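Local coordinates for switch-activating protein 1 (PDB 5JDK) that binds specific double-stranded DNA sites as a homodimer, including the mating-type switch-activating site and a ribosomal DNA replication fork barrier, at residues A[39-50]-A[62-73]. Residues are numbered along the deposited sequence; the frame is centred on the assembly and turned at random.
Sequences KLMRLVVRHKHE and KIARIGYEDEGL
L40 and V44 meet I63 in the buried part of this contact. The I63 methyl CG2 lies 3.6 Å from L40 CD1 and also touches V44 CG2. With CG1 anti to the carbonyl carbon (chi1 -63°), the other branch of I63 runs toward the L43 carbonyl and carries CD1 there. Farther along, L73 CD1 packs on L40 CD1. I85 and C81 of helix 78-98 extend this apolar layer.

L43 spans the middle. Its CD1 rests 3.5 Å from G67 CA, and its CD2 meets I66 CG2. A side chain on G67 would run into L73 CD1. The H47 ring turns back to the helix it follows: H47 ND1 donates to L43 O (2.9 Å), nearly in the ring plane. H47 N reaches the same oxygen from the opposite face of the carbonyl. The far end of the ring packs on I66 CD1. An alanine at H47 would probably leave I66 CD1 without this cover and cost L43 O one of its two donors.

The ends are looser and more polar. At one, K62 NZ forms a salt bridge with E50 OE2 (2.7 Å), meeting the carboxylate on its syn side. At the other, the extended K39 chain passes E71, and K39 CD lies 3.3 Å from E71 OE1. K39 NZ stays 4.1 Å from E71 OE1, beyond a salt bridge, and a water held by E71 O links only weakly to K39 NZ.

The axes of segments 39-46 and 62-71 come within 10.0 Å, with 130° between their directions. Such a steep pairing of consecutive helices around an apolar core is consistent with the helix-turn-helix-like, all-helical DNA-binding domain of Sap1.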
ATOM      1  N   LYS A  39       2.936  -6.966   6.637  1.00  8.41           N
ATOM      2  CA  LYS A  39       4.215  -7.249   5.987  1.00  8.89           C
ATOM      3  C   LYS A  39       4.270  -6.662   4.578  1.00  8.35           C
ATOM      4  O   LYS A  39       5.289  -6.070   4.169  1.00  8.80           O
ATOM      5  CB  LYS A  39       4.454  -8.754   5.948  1.00 10.43           C
ATOM      6  CG  LYS A  39       4.723  -9.359   7.317  1.00 11.73           C
ATOM      7  CD  LYS A  39       4.888 -10.867   7.235  1.00 20.91           C
ATOM      8  CE  LYS A  39       5.253 -11.457   8.586  1.00 37.31           C
ATOM      9  NZ  LYS A  39       5.325 -12.942   8.541  1.00 43.56           N
ATOM     10  N   LEU A  40       3.182  -6.824   3.819  1.00  7.55           N
ATOM     11  CA  LEU A  40       3.121  -6.311   2.458  1.00  7.27           C
ATOM     12  C   LEU A  40       3.245  -4.794   2.441  1.00  7.21           C
ATOM     13  O   LEU A  40       4.043  -4.233   1.671  1.00  7.38           O
ATOM     14  CB  LEU A  40       1.823  -6.767   1.802  1.00  7.15           C
ATOM     15  CG  LEU A  40       1.547  -6.256   0.392  1.00  7.74           C
ATOM     16  CD1 LEU A  40       2.658  -6.632  -0.560  1.00  9.18           C
ATOM     17  CD2 LEU A  40       0.228  -6.809  -0.100  1.00  9.14           C
ATOM     18  N   MET A  41       2.453  -4.100   3.274  1.00  6.90           N
ATOM     19  CA  MET A  41       2.503  -2.643   3.261  1.00  6.52           C
ATOM     20  C   MET A  41       3.809  -2.098   3.824  1.00  6.75           C
ATOM     21  O   MET A  41       4.255  -1.032   3.392  1.00  7.02           O
ATOM     22  CB  MET A  41       1.287  -2.054   3.958  1.00  6.78           C
ATOM     23  CG  MET A  41      -0.002  -2.296   3.217  1.00  7.02           C
ATOM     24  SD  MET A  41      -0.044  -1.704   1.524  1.00  7.20           S
ATOM     25  CE  MET A  41       0.067   0.061   1.790  1.00  9.91           C
ATOM     26  N   ARG A  42       4.444  -2.803   4.760  1.00  7.58           N
ATOM     27  CA  ARG A  42       5.783  -2.409   5.174  1.00  7.28           C
ATOM     28  C   ARG A  42       6.725  -2.390   3.982  1.00  7.60           C
ATOM     29  O   ARG A  42       7.530  -1.466   3.834  1.00  8.12           O
ATOM     30  CB  ARG A  42       6.330  -3.365   6.234  1.00  8.85           C
ATOM     31  CG  ARG A  42       5.745  -3.183   7.626  1.00  9.93           C
ATOM     32  CD  ARG A  42       6.283  -4.237   8.570  1.00 10.78           C
ATOM     33  NE  ARG A  42       5.694  -4.153   9.894  1.00 12.63           N
ATOM     34  CZ  ARG A  42       5.741  -5.135  10.786  1.00 15.10           C
ATOM     35  NH1 ARG A  42       6.353  -6.276  10.493  1.00 20.54           N
ATOM     36  NH2 ARG A  42       5.173  -4.980  11.970  1.00 16.56           N
ATOM     37  N   LEU A  43       6.655  -3.419   3.128  1.00  7.47           N
ATOM     38  CA  LEU A  43       7.511  -3.447   1.940  1.00  7.71           C
ATOM     39  C   LEU A  43       7.164  -2.338   0.958  1.00  6.98           C
ATOM     40  O   LEU A  43       8.056  -1.687   0.402  1.00  7.32           O
ATOM     41  CB  LEU A  43       7.379  -4.790   1.236  1.00  8.13           C
ATOM     42  CG  LEU A  43       7.984  -5.993   1.931  1.00 10.51           C
ATOM     43  CD1 LEU A  43       7.585  -7.248   1.186  1.00 12.45           C
ATOM     44  CD2 LEU A  43       9.493  -5.863   2.013  1.00 15.43           C
ATOM     45  N   VAL A  44       5.875  -2.134   0.704  1.00  6.56           N
ATOM     46  CA  VAL A  44       5.448  -1.070  -0.200  1.00  6.18           C
ATOM     47  C   VAL A  44       6.003   0.273   0.264  1.00  6.02           C
ATOM     48  O   VAL A  44       6.593   1.037  -0.513  1.00  7.56           O
ATOM     49  CB  VAL A  44       3.912  -1.058  -0.281  1.00  6.32           C
ATOM     50  CG1 VAL A  44       3.398   0.190  -0.958  1.00  7.95           C
ATOM     51  CG2 VAL A  44       3.409  -2.300  -1.015  1.00  6.72           C
ATOM     52  N   VAL A  45       5.809   0.587   1.543  1.00  6.23           N
ATOM     53  CA  VAL A  45       6.255   1.871   2.071  1.00  6.49           C
ATOM     54  C   VAL A  45       7.778   1.979   2.059  1.00  6.58           C
ATOM     55  O   VAL A  45       8.325   3.027   1.716  1.00  7.06           O
ATOM     56  CB  VAL A  45       5.656   2.099   3.468  1.00  8.61           C
ATOM     57  CG1 VAL A  45       6.290   3.274   4.157  1.00  9.52           C
ATOM     58  CG2 VAL A  45       4.158   2.341   3.334  1.00  8.97           C
ATOM     59  N   ARG A  46       8.485   0.917   2.457  1.00  6.96           N
ATOM     60  CA  ARG A  46       9.946   0.963   2.457  1.00  6.80           C
ATOM     61  C   ARG A  46      10.490   1.321   1.087  1.00  6.53           C
ATOM     62  O   ARG A  46      11.499   2.026   0.978  1.00  7.83           O
ATOM     63  CB  ARG A  46      10.517  -0.389   2.899  1.00  7.49           C
ATOM     64  CG  ARG A  46      12.037  -0.483   2.825  1.00  8.02           C
ATOM     65  CD  ARG A  46      12.683   0.453   3.826  1.00 10.91           C
ATOM     66  NE  ARG A  46      14.143   0.555   3.736  1.00 10.70           N
ATOM     67  CZ  ARG A  46      14.797   1.439   2.983  1.00 10.04           C
ATOM     68  NH1 ARG A  46      14.124   2.283   2.207  1.00 10.93           N
ATOM     69  NH2 ARG A  46      16.120   1.483   3.006  1.00 11.63           N
ATOM     70  N   HIS A  47       9.842   0.831   0.033  1.00  7.03           N
ATOM     71  CA  HIS A  47      10.285   1.031  -1.338  1.00  6.75           C
ATOM     72  C   HIS A  47       9.529   2.145  -2.050  1.00  7.29           C
ATOM     73  O   HIS A  47       9.604   2.238  -3.276  1.00  7.62           O
ATOM     74  CB  HIS A  47      10.133  -0.281  -2.116  1.00  8.10           C
ATOM     75  CG  HIS A  47      11.043  -1.362  -1.639  1.00  8.15           C
ATOM     76  ND1 HIS A  47      10.749  -2.188  -0.577  1.00  9.86           N
ATOM     77  CD2 HIS A  47      12.269  -1.731  -2.074  1.00 10.29           C
ATOM     78  CE1 HIS A  47      11.756  -3.021  -0.378  1.00 12.30           C
ATOM     79  NE2 HIS A  47      12.690  -2.765  -1.274  1.00 13.06           N
ATOM     80  N   LYS A  48       8.850   3.023  -1.313  1.00  6.47           N
ATOM     81  CA  LYS A  48       7.895   3.936  -1.938  1.00  7.15           C
ATOM     82  C   LYS A  48       8.556   4.869  -2.939  1.00  7.89           C
ATOM     83  O   LYS A  48       7.916   5.272  -3.919  1.00  8.36           O
ATOM     84  CB  LYS A  48       7.150   4.733  -0.866  1.00  7.38           C
ATOM     85  CG  LYS A  48       7.991   5.766  -0.133  1.00  8.58           C
ATOM     86  CD  LYS A  48       7.232   6.395   1.013  1.00  8.43           C
ATOM     87  CE  LYS A  48       8.033   7.517   1.625  1.00 10.24           C
ATOM     88  NZ  LYS A  48       7.293   8.153   2.743  1.00 10.91           N
ATOM     89  N   HIS A  49       9.813   5.242  -2.714  1.00  8.08           N
ATOM     90  CA  HIS A  49      10.487   6.159  -3.622  1.00  9.25           C
ATOM     91  C   HIS A  49      10.913   5.483  -4.908  1.00  8.83           C
ATOM     92  O   HIS A  49      11.359   6.168  -5.837  1.00 11.56           O
ATOM     93  CB  HIS A  49      11.671   6.821  -2.917  1.00 12.63           C
ATOM     94  CG  HIS A  49      11.249   7.805  -1.869  1.00 31.38           C
ATOM     95  ND1 HIS A  49      11.639   7.711  -0.551  1.00 42.00           N
ATOM     96  CD2 HIS A  49      10.440   8.888  -1.946  1.00 39.14           C
ATOM     97  CE1 HIS A  49      11.103   8.704   0.136  1.00 41.75           C
ATOM     98  NE2 HIS A  49      10.370   9.432  -0.686  1.00 42.45           N
ATOM     99  N   GLU A  50      10.759   4.169  -4.995  1.00  8.83           N
ATOM    100  CA  GLU A  50      11.078   3.442  -6.208  1.00  9.10           C
ATOM    101  C   GLU A  50       9.938   3.425  -7.209  1.00  9.67           C
ATOM    102  O   GLU A  50      10.193   3.141  -8.381  1.00 12.64           O
ATOM    103  CB  GLU A  50      11.518   2.012  -5.875  1.00  9.28           C
ATOM    104  CG  GLU A  50      12.759   1.985  -5.003  1.00 10.41           C
ATOM    105  CD  GLU A  50      13.249   0.600  -4.654  1.00 10.69           C
ATOM    106  OE1 GLU A  50      14.148   0.489  -3.810  1.00 15.91           O
ATOM    107  OE2 GLU A  50      12.748  -0.384  -5.215  1.00 16.05           O
ATOM    108  N   LYS A  62       8.218  -6.064  -8.422  1.00  5.66           N
ATOM    109  CA  LYS A  62       9.247  -6.152  -7.397  1.00  6.00           C
ATOM    110  C   LYS A  62       8.646  -6.418  -6.025  1.00  5.55           C
ATOM    111  O   LYS A  62       9.165  -7.248  -5.263  1.00  6.25           O
ATOM    112  CB  LYS A  62      10.084  -4.873  -7.391  1.00  6.58           C
ATOM    113  CG  LYS A  62      11.059  -4.823  -6.228  1.00  9.13           C
ATOM    114  CD  LYS A  62      12.056  -3.697  -6.313  1.00 10.83           C
ATOM    115  CE  LYS A  62      13.061  -3.777  -5.181  1.00 13.60           C
ATOM    116  NZ  LYS A  62      14.063  -2.699  -5.200  1.00 12.56           N
ATOM    117  N   ILE A  63       7.566  -5.716  -5.683  1.00  6.29           N
ATOM    118  CA  ILE A  63       6.927  -5.941  -4.391  1.00  5.80           C
ATOM    119  C   ILE A  63       6.450  -7.380  -4.277  1.00  5.64           C
ATOM    120  O   ILE A  63       6.631  -8.022  -3.239  1.00  6.52           O
ATOM    121  CB  ILE A  63       5.775  -4.939  -4.178  1.00  6.78           C
ATOM    122  CG1 ILE A  63       6.271  -3.486  -4.139  1.00  6.88           C
ATOM    123  CG2 ILE A  63       4.969  -5.293  -2.926  1.00  7.39           C
ATOM    124  CD1 ILE A  63       7.222  -3.166  -3.029  1.00  8.43           C
ATOM    125  N   ALA A  64       5.817  -7.909  -5.326  1.00  5.80           N
ATOM    126  CA  ALA A  64       5.361  -9.291  -5.265  1.00  6.31           C
ATOM    127  C   ALA A  64       6.533 -10.231  -5.028  1.00  6.00           C
ATOM    128  O   ALA A  64       6.443 -11.187  -4.238  1.00  6.48           O
ATOM    129  CB  ALA A  64       4.660  -9.654  -6.566  1.00  6.75           C
ATOM    130  N   ARG A  65       7.645  -9.969  -5.711  1.00  6.18           N
ATOM    131  CA  ARG A  65       8.811 -10.835  -5.586  1.00  6.83           C
ATOM    132  C   ARG A  65       9.421 -10.776  -4.189  1.00  6.39           C
ATOM    133  O   ARG A  65       9.698 -11.818  -3.585  1.00  6.94           O
ATOM    134  CB  ARG A  65       9.840 -10.477  -6.653  1.00  6.85           C
ATOM    135  CG  ARG A  65      11.103 -11.277  -6.514  1.00  7.35           C
ATOM    136  CD  ARG A  65      11.999 -11.136  -7.713  1.00  8.74           C
ATOM    137  NE  ARG A  65      11.437 -11.732  -8.918  1.00  8.66           N
ATOM    138  CZ  ARG A  65      11.506 -13.023  -9.229  1.00  8.32           C
ATOM    139  NH1 ARG A  65      12.112 -13.891  -8.436  1.00  9.19           N
ATOM    140  NH2 ARG A  65      10.952 -13.435 -10.362  1.00  9.96           N
ATOM    141  N   ILE A  66       9.660  -9.576  -3.661  1.00  6.23           N
ATOM    142  CA  ILE A  66      10.259  -9.476  -2.332  1.00  6.69           C
ATOM    143  C   ILE A  66       9.298  -9.996  -1.270  1.00  6.87           C
ATOM    144  O   ILE A  66       9.713 -10.636  -0.296  1.00  7.56           O
ATOM    145  CB  ILE A  66      10.740  -8.040  -2.045  1.00  8.05           C
ATOM    146  CG1 ILE A  66      11.786  -7.628  -3.083  1.00 11.77           C
ATOM    147  CG2 ILE A  66      11.294  -7.939  -0.613  1.00  8.78           C
ATOM    148  CD1 ILE A  66      12.269  -6.207  -2.975  1.00 16.31           C
ATOM    149  N   GLY A  67       8.003  -9.764  -1.449  1.00  6.25           N
ATOM    150  CA  GLY A  67       7.038 -10.288  -0.501  1.00  7.57           C
ATOM    151  C   GLY A  67       7.064 -11.803  -0.440  1.00  6.53           C
ATOM    152  O   GLY A  67       7.018 -12.391   0.646  1.00  8.05           O
ATOM    153  N   TYR A  68       7.145 -12.455  -1.604  1.00  6.65           N
ATOM    154  CA  TYR A  68       7.301 -13.906  -1.641  1.00  6.86           C
ATOM    155  C   TYR A  68       8.647 -14.336  -1.053  1.00  6.50           C
ATOM    156  O   TYR A  68       8.710 -15.206  -0.177  1.00  7.36           O
ATOM    157  CB  TYR A  68       7.158 -14.397  -3.102  1.00  7.28           C
ATOM    158  CG  TYR A  68       7.588 -15.827  -3.211  1.00  7.17           C
ATOM    159  CD1 TYR A  68       6.723 -16.850  -2.889  1.00  8.13           C
ATOM    160  CD2 TYR A  68       8.900 -16.134  -3.531  1.00  9.43           C
ATOM    161  CE1 TYR A  68       7.163 -18.159  -2.898  1.00 11.27           C
ATOM    162  CE2 TYR A  68       9.350 -17.418  -3.533  1.00 10.47           C
ATOM    163  CZ  TYR A  68       8.487 -18.431  -3.217  1.00  9.36           C
ATOM    164  OH  TYR A  68       8.936 -19.732  -3.211  1.00 11.77           O
ATOM    165  N   GLU A  69       9.736 -13.737  -1.531  1.00  6.79           N
ATOM    166  CA  GLU A  69      11.067 -14.227  -1.188  1.00  7.66           C
ATOM    167  C   GLU A  69      11.401 -14.010   0.283  1.00  7.81           C
ATOM    168  O   GLU A  69      12.045 -14.864   0.906  1.00  9.09           O
ATOM    169  CB  GLU A  69      12.123 -13.582  -2.093  1.00  7.29           C
ATOM    170  CG  GLU A  69      12.011 -14.074  -3.535  1.00  7.10           C
ATOM    171  CD  GLU A  69      13.015 -13.472  -4.503  1.00  7.30           C
ATOM    172  OE1 GLU A  69      13.861 -12.639  -4.081  1.00  9.21           O
ATOM    173  OE2 GLU A  69      12.977 -13.865  -5.699  1.00  8.29           O
ATOM    174  N   ASP A  70      10.961 -12.893   0.858  1.00  7.46           N
ATOM    175  CA  ASP A  70      11.371 -12.489   2.201  1.00  8.48           C
ATOM    176  C   ASP A  70      10.271 -12.573   3.245  1.00  9.10           C
ATOM    177  O   ASP A  70      10.582 -12.709   4.432  1.00 12.48           O
ATOM    178  CB  ASP A  70      11.879 -11.041   2.209  1.00  8.18           C
ATOM    179  CG  ASP A  70      13.145 -10.851   1.417  1.00  9.02           C
ATOM    180  OD1 ASP A  70      13.725 -11.834   0.911  1.00  8.86           O
ATOM    181  OD2 ASP A  70      13.576  -9.682   1.329  1.00 11.93           O
ATOM    182  N   GLU A  71       9.007 -12.478   2.869  1.00  9.98           N
ATOM    183  CA  GLU A  71       7.951 -12.444   3.875  1.00 11.01           C
ATOM    184  C   GLU A  71       7.023 -13.639   3.783  1.00 10.65           C
ATOM    185  O   GLU A  71       6.027 -13.702   4.521  1.00 13.91           O
ATOM    186  CB  GLU A  71       7.175 -11.125   3.819  1.00 13.80           C
ATOM    187  CG  GLU A  71       8.021  -9.906   4.185  1.00 20.36           C
ATOM    188  CD  GLU A  71       8.637 -10.001   5.576  1.00 33.80           C
ATOM    189  OE1 GLU A  71       8.100 -10.741   6.427  1.00 25.63           O
ATOM    190  OE2 GLU A  71       9.671  -9.344   5.817  1.00 41.92           O
ATOM    191  N   GLY A  72       7.332 -14.606   2.934  1.00 10.17           N
ATOM    192  CA  GLY A  72       6.520 -15.799   2.900  1.00 11.66           C
ATOM    193  C   GLY A  72       5.139 -15.593   2.335  1.00 10.56           C
ATOM    194  O   GLY A  72       4.253 -16.422   2.572  1.00 12.29           O
ATOM    195  N   LEU A  73       4.916 -14.516   1.592  1.00  8.84           N
ATOM    196  CA  LEU A  73       3.647 -14.391   0.902  1.00  9.77           C
ATOM    197  C   LEU A  73       3.573 -15.456  -0.184  1.00  9.52           C
ATOM    198  O   LEU A  73       4.594 -15.964  -0.648  1.00  9.26           O
ATOM    199  CB  LEU A  73       3.492 -12.992   0.310  1.00 11.00           C
ATOM    200  CG  LEU A  73       3.566 -11.834   1.314  1.00 11.86           C
ATOM    201  CD1 LEU A  73       3.327 -10.503   0.604  1.00 16.87           C
ATOM    202  CD2 LEU A  73       2.591 -12.029   2.468  1.00 14.49           C
TER
HETATM  203  O   HOH W   1       3.704 -14.570   5.947  1.00 50.23           O